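Local coordinates for protein albumin-1 (Psophocarpus tetragonolobus, PDB 1WBA) that serves as a 2S seed storage protein and belongs to the leguminous Kunitz-type protease inhibitor family, at residues A[4-10]-A[127-131]; A[32-36]-A[149-155]. All coordinates share one frame; numbering follows the deposited sequence.

Contact 1. Residues A[4-10]-A[127-131]; sequences PVYDAEG and PRTYK
Tyr130 meets the N-terminal segment with both its ring and its hydroxyl. CG1 of Val5 sits over the centre of one face of the Tyr130 ring, 3.7 Å from its centroid, a CH-pi contact close to head-on. The methyl is placed there because Val5 carries CG1 anti to its backbone N (chi1 177°). At the far end of the ring, Tyr130 OH accepts a hydrogen bond from Tyr6 N at 3.0 Å, with an N-H...O angle of 160°, and the same hydroxyl lies at the edge of the Tyr6 ring, near its plane. The hydroxyl also donates to a water in the plane of its own ring, which passes a bond on to Pro4 O, so the phenol oxygen is held from two directions. Both segments belong to the beta-trefoil of the Kunitz-type inhibitors: 4-10 is part of the loop leading to strand 17-23, and Tyr130 lies on strand 130-136. Ile120 of the neighbouring strand 116-122 touches both Val5 and Tyr130.

Arg128 makes the second half of the contact. Its chain is extended from CG to NE; Arg128 CD lies 3.6 Å from Asp7 O, and the guanidinium is brought against the turn 7-10. Gly10 CA lies over the centre of one face, and Arg128 NH1 donates to Ala8 O at 3.2 Å, approaching from above the carbonyl plane with a bent N-H...O angle of 141°. The turn is type I, closed by Gly10 N to Asp7 O at 2.9 Å, and Asp7 OD1 accepts from Glu9 N in an Asx turn while also receiving Asn11 N. A second water bridges the backbones, donating to both Tyr6 O and Arg128 O.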
loop_
_atom_site.group_PDB
_atom_site.type_symbol
_atom_site.label_atom_id
_atom_site.label_comp_id
_atom_site.label_asym_id
_atom_site.label_seq_id
_atom_site.Cartn_x
_atom_site.Cartn_y
_atom_site.Cartn_z
ATOM N N PRO A 4 -10.965 -11.399 9.648
ATOM C CA PRO A 4 -10.751 -9.958 9.741
ATOM C C PRO A 4 -9.234 -9.756 9.852
ATOM O O PRO A 4 -8.519 -10.663 10.265
ATOM C CB PRO A 4 -11.485 -9.583 11.041
ATOM C CG PRO A 4 -11.350 -10.808 11.873
ATOM C CD PRO A 4 -11.574 -11.931 10.888
ATOM N N VAL A 5 -8.744 -8.616 9.380
ATOM C CA VAL A 5 -7.328 -8.296 9.467
ATOM C C VAL A 5 -7.124 -7.697 10.865
ATOM O O VAL A 5 -7.976 -6.940 11.343
ATOM C CB VAL A 5 -6.949 -7.259 8.400
ATOM C CG1 VAL A 5 -5.479 -6.862 8.545
ATOM C CG2 VAL A 5 -7.256 -7.826 7.001
ATOM N N TYR A 6 -6.031 -8.054 11.531
ATOM C CA TYR A 6 -5.755 -7.552 12.876
ATOM C C TYR A 6 -4.612 -6.564 12.907
ATOM O O TYR A 6 -3.669 -6.701 12.130
ATOM C CB TYR A 6 -5.389 -8.710 13.816
ATOM C CG TYR A 6 -6.578 -9.513 14.256
ATOM C CD1 TYR A 6 -7.344 -9.119 15.355
ATOM C CD2 TYR A 6 -6.989 -10.626 13.533
ATOM C CE1 TYR A 6 -8.499 -9.811 15.713
ATOM C CE2 TYR A 6 -8.135 -11.324 13.884
ATOM C CZ TYR A 6 -8.885 -10.906 14.977
ATOM O OH TYR A 6 -10.018 -11.607 15.308
ATOM N N ASP A 7 -4.698 -5.570 13.787
ATOM C CA ASP A 7 -3.603 -4.621 13.940
ATOM C C ASP A 7 -2.518 -5.270 14.830
ATOM O O ASP A 7 -2.707 -6.362 15.378
ATOM C CB ASP A 7 -4.078 -3.240 14.462
ATOM C CG ASP A 7 -4.693 -3.286 15.878
ATOM O OD1 ASP A 7 -4.351 -4.154 16.709
ATOM O OD2 ASP A 7 -5.515 -2.411 16.160
ATOM N N ALA A 8 -1.394 -4.586 14.988
ATOM C CA ALA A 8 -0.293 -5.114 15.768
ATOM C C ALA A 8 -0.649 -5.388 17.232
ATOM O O ALA A 8 0.073 -6.098 17.911
ATOM C CB ALA A 8 0.907 -4.177 15.669
ATOM N N GLU A 9 -1.733 -4.799 17.716
ATOM C CA GLU A 9 -2.164 -4.993 19.089
ATOM C C GLU A 9 -3.188 -6.105 19.231
ATOM O O GLU A 9 -3.620 -6.413 20.338
ATOM C CB GLU A 9 -2.725 -3.698 19.658
ATOM C CG GLU A 9 -1.707 -2.581 19.733
ATOM C CD GLU A 9 -2.329 -1.269 20.166
ATOM O OE1 GLU A 9 -2.830 -0.523 19.294
ATOM O OE2 GLU A 9 -2.328 -0.990 21.384
ATOM N N GLY A 10 -3.568 -6.718 18.117
ATOM C CA GLY A 10 -4.531 -7.806 18.185
ATOM C C GLY A 10 -5.991 -7.416 18.130
ATOM O O GLY A 10 -6.857 -8.184 18.504
ATOM N N PRO A 127 1.831 -14.358 13.619
ATOM C CA PRO A 127 0.529 -13.718 13.823
ATOM C C PRO A 127 0.551 -12.216 13.577
ATOM O O PRO A 127 1.539 -11.545 13.878
ATOM C CB PRO A 127 0.241 -14.003 15.295
ATOM C CG PRO A 127 0.965 -15.298 15.528
ATOM C CD PRO A 127 2.268 -15.057 14.836
ATOM N N ARG A 128 -0.567 -11.700 13.070
ATOM C CA ARG A 128 -0.730 -10.273 12.797
ATOM C C ARG A 128 0.218 -9.735 11.724
ATOM O O ARG A 128 0.515 -8.532 11.689
ATOM C CB ARG A 128 -0.606 -9.457 14.097
ATOM C CG ARG A 128 -1.506 -9.940 15.224
ATOM C CD ARG A 128 -1.121 -9.343 16.576
ATOM N NE ARG A 128 -1.847 -10.007 17.658
ATOM C CZ ARG A 128 -1.694 -9.755 18.960
ATOM N NH1 ARG A 128 -0.828 -8.843 19.384
ATOM N NH2 ARG A 128 -2.453 -10.390 19.847
ATOM N N THR A 129 0.730 -10.630 10.885
ATOM C CA THR A 129 1.586 -10.211 9.791
ATOM C C THR A 129 0.768 -10.405 8.488
ATOM O O THR A 129 0.071 -11.411 8.313
ATOM C CB THR A 129 2.937 -10.969 9.754
ATOM O OG1 THR A 129 2.712 -12.357 9.509
ATOM C CG2 THR A 129 3.695 -10.775 11.061
ATOM N N TYR A 130 0.852 -9.432 7.586
ATOM C CA TYR A 130 0.088 -9.453 6.347
ATOM C C TYR A 130 0.889 -9.042 5.132
ATOM O O TYR A 130 2.017 -8.593 5.247
ATOM C CB TYR A 130 -1.087 -8.479 6.495
ATOM C CG TYR A 130 -2.014 -8.924 7.572
ATOM C CD1 TYR A 130 -3.012 -9.847 7.296
ATOM C CD2 TYR A 130 -1.826 -8.518 8.888
ATOM C CE1 TYR A 130 -3.806 -10.363 8.297
ATOM C CE2 TYR A 130 -2.619 -9.027 9.915
ATOM C CZ TYR A 130 -3.608 -9.954 9.607
ATOM O OH TYR A 130 -4.421 -10.451 10.591
ATOM N N LYS A 131 0.289 -9.209 3.962
ATOM C CA LYS A 131 0.904 -8.786 2.709
ATOM C C LYS A 131 -0.199 -8.071 1.958
ATOM O O LYS A 131 -1.386 -8.289 2.228
ATOM C CB LYS A 131 1.435 -9.968 1.897
ATOM C CG LYS A 131 0.388 -10.913 1.412
ATOM C CD LYS A 131 1.015 -11.966 0.559
ATOM C CE LYS A 131 0.017 -13.041 0.250
ATOM N NZ LYS A 131 0.561 -13.998 -0.745
HETATM O O HOH W 1 -6.300 -12.196 9.786
HETATM O O HOH W 2 -0.883 -5.986 11.927
#

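Contact 2. Residues A[32-36]-A[149-155]; sequences VVATG and DPEGKKR
Thr35 holds OG1 between its backbone N and carbonyl carbon (chi1 60°), while Arg155 runs extended from CG to NE, and together these torsions set the hydroxyl oxygen over the centre of one guanidinium face, 3.5 Å from CZ. The contact joins the ends of two beta-trefoil strands: residues 34-36 follow strand 30-33, and the type I turn 149-152 precedes strand 154-159. Thr35 OG1 is hydrogen-bonded to Ser45 OG; toward the arginine it makes a contact over the guanidinium face, with no hydrogen bond across the two segments. Asp149 lies at the guanidinium edge, its OD2 taking Arg155 NE through the anti lone pair in a nearly straight hydrogen bond (2.9 Å, 164°) that is part of a salt bridge. Its other oxygen, OD1, accepts Lys153 N from above the carboxylate plane at 2.9 Å, which ties the turn to the residue after it. A leucine at Arg155 would probably leave OD2 of Asp149 without its charged mate and uncover one side of Thr35. Lys153, bent at chi2 and chi3, meets Val33 tip to tip, with CE 3.5 Å from CG2, while its NZ is hydrogen-bonded to Thr50 OG1. One water bridges the segments: it accepts from Gly36 N at 3.1 Å and donates to Asp149 OD2 and Glu151 OE1, each 2.6 Å away.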
loop_
_atom_site.group_PDB
_atom_site.type_symbol
_atom_site.label_atom_id
_atom_site.label_comp_id
_atom_site.label_asym_id
_atom_site.label_seq_id
_atom_site.Cartn_x
_atom_site.Cartn_y
_atom_site.Cartn_z
ATOM N N VAL A 32 7.067 8.850 0.635
ATOM C CA VAL A 32 6.778 9.345 -0.702
ATOM C C VAL A 32 7.989 10.208 -1.067
ATOM O O VAL A 32 8.320 11.160 -0.360
ATOM C CB VAL A 32 5.479 10.184 -0.755
ATOM C CG1 VAL A 32 5.197 10.590 -2.182
ATOM C CG2 VAL A 32 4.299 9.383 -0.236
ATOM N N VAL A 33 8.686 9.817 -2.129
ATOM C CA VAL A 33 9.886 10.512 -2.598
ATOM C C VAL A 33 9.877 10.563 -4.119
ATOM O O VAL A 33 9.033 9.955 -4.772
ATOM C CB VAL A 33 11.212 9.784 -2.167
ATOM C CG1 VAL A 33 11.325 9.698 -0.661
ATOM C CG2 VAL A 33 11.301 8.376 -2.767
ATOM N N ALA A 34 10.795 11.332 -4.686
ATOM C CA ALA A 34 10.907 11.411 -6.130
ATOM C C ALA A 34 11.872 10.299 -6.514
ATOM O O ALA A 34 12.855 10.056 -5.808
ATOM C CB ALA A 34 11.477 12.735 -6.531
ATOM N N THR A 35 11.536 9.545 -7.551
ATOM C CA THR A 35 12.424 8.505 -8.050
ATOM C C THR A 35 12.643 8.837 -9.528
ATOM O O THR A 35 11.888 9.615 -10.107
ATOM C CB THR A 35 11.817 7.065 -7.941
ATOM O OG1 THR A 35 10.599 6.974 -8.695
ATOM C CG2 THR A 35 11.584 6.682 -6.509
ATOM N N GLY A 36 13.680 8.270 -10.131
ATOM C CA GLY A 36 13.916 8.514 -11.539
ATOM C C GLY A 36 14.065 9.977 -11.896
ATOM O O GLY A 36 14.896 10.670 -11.320
ATOM N N ASP A 149 15.880 0.777 -6.855
ATOM C CA ASP A 149 16.292 1.438 -8.089
ATOM C C ASP A 149 17.792 1.826 -8.049
ATOM O O ASP A 149 18.453 1.657 -7.009
ATOM C CB ASP A 149 15.348 2.622 -8.443
ATOM C CG ASP A 149 15.454 3.816 -7.494
ATOM O OD1 ASP A 149 16.472 4.019 -6.808
ATOM O OD2 ASP A 149 14.496 4.603 -7.474
ATOM N N PRO A 150 18.349 2.329 -9.172
ATOM C CA PRO A 150 19.767 2.705 -9.206
ATOM C C PRO A 150 20.204 3.707 -8.148
ATOM O O PRO A 150 21.375 3.758 -7.798
ATOM C CB PRO A 150 19.935 3.269 -10.618
ATOM C CG PRO A 150 18.983 2.421 -11.412
ATOM C CD PRO A 150 17.757 2.454 -10.518
ATOM N N GLU A 151 19.273 4.527 -7.674
ATOM C CA GLU A 151 19.586 5.527 -6.653
ATOM C C GLU A 151 19.415 4.985 -5.222
ATOM O O GLU A 151 19.626 5.705 -4.251
ATOM C CB GLU A 151 18.736 6.790 -6.848
ATOM C CG GLU A 151 18.954 7.539 -8.172
ATOM C CD GLU A 151 18.408 6.786 -9.355
ATOM O OE1 GLU A 151 17.295 6.241 -9.258
ATOM O OE2 GLU A 151 19.098 6.694 -10.391
ATOM N N GLY A 152 18.980 3.734 -5.102
ATOM C CA GLY A 152 18.817 3.145 -3.789
ATOM C C GLY A 152 17.449 3.288 -3.149
ATOM O O GLY A 152 17.279 2.929 -1.978
ATOM N N LYS A 153 16.458 3.769 -3.898
ATOM C CA LYS A 153 15.124 3.907 -3.328
ATOM C C LYS A 153 14.421 2.555 -3.422
ATOM O O LYS A 153 14.607 1.809 -4.401
ATOM C CB LYS A 153 14.309 4.993 -4.041
ATOM C CG LYS A 153 14.969 6.389 -4.123
ATOM C CD LYS A 153 15.504 6.930 -2.777
ATOM C CE LYS A 153 14.399 7.101 -1.730
ATOM N NZ LYS A 153 14.855 7.586 -0.371
ATOM N N LYS A 154 13.670 2.208 -2.380
ATOM C CA LYS A 154 12.959 0.937 -2.347
ATOM C C LYS A 154 11.527 1.088 -2.839
ATOM O O LYS A 154 10.595 1.217 -2.047
ATOM C CB LYS A 154 13.012 0.358 -0.941
ATOM C CG LYS A 154 14.420 0.008 -0.561
ATOM C CD LYS A 154 14.483 -0.732 0.752
ATOM C CE LYS A 154 15.934 -0.975 1.159
ATOM N NZ LYS A 154 16.746 -1.440 -0.023
ATOM N N ARG A 155 11.367 1.052 -4.156
ATOM C CA ARG A 155 10.068 1.212 -4.784
ATOM C C ARG A 155 9.133 0.035 -4.523
ATOM O O ARG A 155 9.575 -1.111 -4.417
ATOM C CB ARG A 155 10.236 1.380 -6.291
ATOM C CG ARG A 155 11.172 2.506 -6.712
ATOM C CD ARG A 155 11.020 2.731 -8.188
ATOM N NE ARG A 155 12.059 3.579 -8.757
ATOM C CZ ARG A 155 12.031 4.028 -10.008
ATOM N NH1 ARG A 155 11.002 3.717 -10.785
ATOM N NH2 ARG A 155 13.053 4.721 -10.501
HETATM O O HOH W 3 15.286 7.033 -7.847
#

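How the contacts relate
Contacts 1 and 2 lie on opposite sides of the centre of the chain, with their own centres 28 Å apart and about 14 Å between nearest atoms, so they do not touch. Their segments alternate along the sequence, 4-10, 32-36, 127-131 and then 149-155, and, with more than 110 residues between its segments, each contact ties an early part of the chain to a late one. The same large antiparallel sheet reaches both: strand 130-136 of contact 1 pairs with strand 142-148, which in turn pairs with strand 154-159 of contact 2. In this all-beta chain without helices, the two contacts join N-terminal and C-terminal parts of one trefoil at two separate places.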